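Local atomic coordinates of aminotransferase, classes I and II (Silicibacter pomeroyi DSS-3, PDB entry 3H14), a protein that probably transfers amino groups between amino acids and 2-oxo acids, such as from L-aspartate to 2-oxoglutarate, with pyridoxal 5'-phosphate as its cofactor. Residues L106-L111 and L135-V140. Residues are numbered along the deposited sequence; the frame is centred on the assembly and turned at random.
Sequences LAFTAL and LGLVPV
Phe108 of helix 100-111 meets Leu135 and Leu137 at the turn between helix 126-134 and strand 138-143, an outermost strand of the seven-stranded mixed sheet in the large domain of the fold type I architecture usual for aminotransferases of this family. Along 106-111, Leu106 packs on Val252 and Ile255 of helix 249-258, and Ala107 on Tyr223 and Ile225 of strand 223-227. Phe108 turns its CB toward 135-140, its CA 8.3 Å from the CA of Leu135. CG lies beside the backbone N (chi1 -63°), and from there the ring offers an edge to Leu135 CD1. The Phe108 side chain also touches Ile131 and Leu132 of helix 126-134, so the contact joins two helices as well as the turn. Thr109 stays beside this interface, its OG1 hydrogen-bonded to Leu105 O within its own helix. No hydrogen bond crosses between the segments; the attachment is apolar, and together they bury 131 Å² of each other's surface.

The two leucines reach Phe108 from a Schellman motif that ends helix 126-134: Leu137 N bonds to Leu132 O, with Gly136 at the C-prime position (phi 76°). Leu135 and Leu137 lie either side of Gly136 in sequence, and both point CB toward helix 100-111. The Leu135 side chain crosses that of Phe108 at about a right angle, bringing CD1 to the ring edge, in its plane, 3.9 Å from Phe108 CD2. Leu137 instead meets the root of the aromatic side chain, its CD1 lying 3.9 Å from Phe108 CB, which is also 4.0 Å from Leu135 CD1.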
ATOM      1  N   LEU A 106       7.251   6.688 -12.806  1.00 19.80           N
ATOM      2  CA  LEU A 106       8.512   6.476 -13.473  1.00 18.52           C
ATOM      3  C   LEU A 106       8.530   5.079 -14.040  1.00 18.36           C
ATOM      4  O   LEU A 106       8.905   4.900 -15.195  1.00 18.61           O
ATOM      5  CB  LEU A 106       9.672   6.684 -12.506  1.00 18.94           C
ATOM      6  CG  LEU A 106       9.964   8.129 -12.104  1.00 18.81           C
ATOM      7  CD1 LEU A 106      11.067   8.093 -11.018  1.00 18.76           C
ATOM      8  CD2 LEU A 106      10.368   8.942 -13.376  1.00 22.15           C
ATOM      9  N   ALA A 107       8.060   4.106 -13.246  1.00 18.04           N
ATOM     10  CA  ALA A 107       7.947   2.748 -13.726  1.00 17.16           C
ATOM     11  C   ALA A 107       7.079   2.694 -14.967  1.00 17.52           C
ATOM     12  O   ALA A 107       7.469   2.108 -15.976  1.00 17.05           O
ATOM     13  CB  ALA A 107       7.429   1.848 -12.670  1.00 17.46           C
ATOM     14  N   PHE A 108       5.877   3.251 -14.898  1.00 16.56           N
ATOM     15  CA  PHE A 108       4.957   3.081 -15.998  1.00 16.41           C
ATOM     16  C   PHE A 108       5.459   3.801 -17.241  1.00 17.45           C
ATOM     17  O   PHE A 108       5.242   3.313 -18.359  1.00 17.77           O
ATOM     18  CB  PHE A 108       3.560   3.613 -15.637  1.00 16.16           C
ATOM     19  CG  PHE A 108       2.900   2.890 -14.502  1.00 15.74           C
ATOM     20  CD1 PHE A 108       3.316   1.620 -14.114  1.00 16.68           C
ATOM     21  CD2 PHE A 108       1.798   3.453 -13.851  1.00 18.40           C
ATOM     22  CE1 PHE A 108       2.687   0.965 -13.084  1.00 17.88           C
ATOM     23  CE2 PHE A 108       1.194   2.783 -12.792  1.00 17.17           C
ATOM     24  CZ  PHE A 108       1.646   1.536 -12.439  1.00 18.94           C
ATOM     25  N   THR A 109       6.138   4.945 -17.052  1.00 17.29           N
ATOM     26  CA  THR A 109       6.672   5.691 -18.201  1.00 17.83           C
ATOM     27  C   THR A 109       7.793   4.942 -18.926  1.00 18.17           C
ATOM     28  O   THR A 109       7.848   4.937 -20.159  1.00 18.37           O
ATOM     29  CB  THR A 109       7.158   7.086 -17.774  1.00 18.21           C
ATOM     30  OG1 THR A 109       6.048   7.792 -17.203  1.00 17.12           O
ATOM     31  CG2 THR A 109       7.735   7.857 -18.992  1.00 17.46           C
ATOM     32  N   ALA A 110       8.677   4.337 -18.146  1.00 18.05           N
ATOM     33  CA  ALA A 110       9.797   3.562 -18.646  1.00 19.01           C
ATOM     34  C   ALA A 110       9.337   2.327 -19.391  1.00 19.56           C
ATOM     35  O   ALA A 110       9.926   1.920 -20.394  1.00 20.09           O
ATOM     36  CB  ALA A 110      10.723   3.166 -17.465  1.00 18.06           C
ATOM     37  N   LEU A 111       8.241   1.738 -18.925  1.00 19.43           N
ATOM     38  CA  LEU A 111       7.870   0.386 -19.361  1.00 19.17           C
ATOM     39  C   LEU A 111       6.717   0.257 -20.343  1.00 18.48           C
ATOM     40  O   LEU A 111       6.605  -0.775 -21.028  1.00 17.98           O
ATOM     41  CB  LEU A 111       7.628  -0.465 -18.117  1.00 18.72           C
ATOM     42  CG  LEU A 111       8.838  -0.758 -17.227  1.00 19.61           C
ATOM     43  CD1 LEU A 111       8.357  -1.408 -15.976  1.00 15.93           C
ATOM     44  CD2 LEU A 111       9.892  -1.677 -17.898  1.00 18.98           C
ATOM     45  N   LEU A 135      -2.585   7.900 -17.389  1.00 18.94           N
ATOM     46  CA  LEU A 135      -1.428   7.905 -18.297  1.00 19.00           C
ATOM     47  C   LEU A 135      -1.701   7.331 -19.705  1.00 19.15           C
ATOM     48  O   LEU A 135      -0.774   7.168 -20.531  1.00 17.65           O
ATOM     49  CB  LEU A 135      -0.308   7.106 -17.634  1.00 19.74           C
ATOM     50  CG  LEU A 135       0.281   7.814 -16.413  1.00 19.63           C
ATOM     51  CD1 LEU A 135       1.337   6.894 -15.723  1.00 19.32           C
ATOM     52  CD2 LEU A 135       0.897   9.146 -16.751  1.00 19.28           C
ATOM     53  N   GLY A 136      -2.964   7.010 -19.987  1.00 19.10           N
ATOM     54  CA  GLY A 136      -3.345   6.394 -21.240  1.00 18.13           C
ATOM     55  C   GLY A 136      -3.018   4.933 -21.373  1.00 17.99           C
ATOM     56  O   GLY A 136      -2.931   4.394 -22.488  1.00 19.27           O
ATOM     57  N   LEU A 137      -2.849   4.252 -20.260  1.00 18.12           N
ATOM     58  CA  LEU A 137      -2.580   2.839 -20.282  1.00 17.62           C
ATOM     59  C   LEU A 137      -3.895   2.122 -19.893  1.00 17.94           C
ATOM     60  O   LEU A 137      -4.891   2.758 -19.529  1.00 18.73           O
ATOM     61  CB  LEU A 137      -1.448   2.483 -19.314  1.00 17.62           C
ATOM     62  CG  LEU A 137      -0.165   3.293 -19.462  1.00 17.67           C
ATOM     63  CD1 LEU A 137       0.807   2.928 -18.363  1.00 18.94           C
ATOM     64  CD2 LEU A 137       0.451   3.094 -20.923  1.00 16.20           C
ATOM     65  N   VAL A 138      -3.863   0.814 -19.972  1.00 18.62           N
ATOM     66  CA  VAL A 138      -5.060  -0.012 -19.817  1.00 18.87           C
ATOM     67  C   VAL A 138      -4.923  -0.948 -18.621  1.00 17.84           C
ATOM     68  O   VAL A 138      -4.266  -2.007 -18.685  1.00 17.43           O
ATOM     69  CB  VAL A 138      -5.364  -0.801 -21.082  1.00 19.58           C
ATOM     70  CG1 VAL A 138      -6.623  -1.694 -20.840  1.00 21.42           C
ATOM     71  CG2 VAL A 138      -5.541   0.142 -22.291  1.00 19.97           C
ATOM     72  N   PRO A 139      -5.567  -0.582 -17.499  1.00 17.64           N
ATOM     73  CA  PRO A 139      -5.500  -1.492 -16.374  1.00 18.02           C
ATOM     74  C   PRO A 139      -6.393  -2.701 -16.640  1.00 18.00           C
ATOM     75  O   PRO A 139      -7.438  -2.564 -17.233  1.00 19.47           O
ATOM     76  CB  PRO A 139      -5.973  -0.626 -15.192  1.00 18.18           C
ATOM     77  CG  PRO A 139      -6.852   0.422 -15.821  1.00 18.53           C
ATOM     78  CD  PRO A 139      -6.376   0.612 -17.223  1.00 18.00           C
ATOM     79  N   VAL A 140      -5.922  -3.888 -16.278  1.00 18.68           N
ATOM     80  CA  VAL A 140      -6.665  -5.134 -16.445  1.00 18.91           C
ATOM     81  C   VAL A 140      -6.784  -5.721 -15.032  1.00 19.29           C
ATOM     82  O   VAL A 140      -5.849  -6.296 -14.494  1.00 19.17           O
ATOM     83  CB  VAL A 140      -5.973  -6.107 -17.435  1.00 17.63           C
ATOM     84  CG1 VAL A 140      -6.780  -7.416 -17.599  1.00 20.65           C
ATOM     85  CG2 VAL A 140      -5.826  -5.448 -18.818  1.00 19.71           C
TER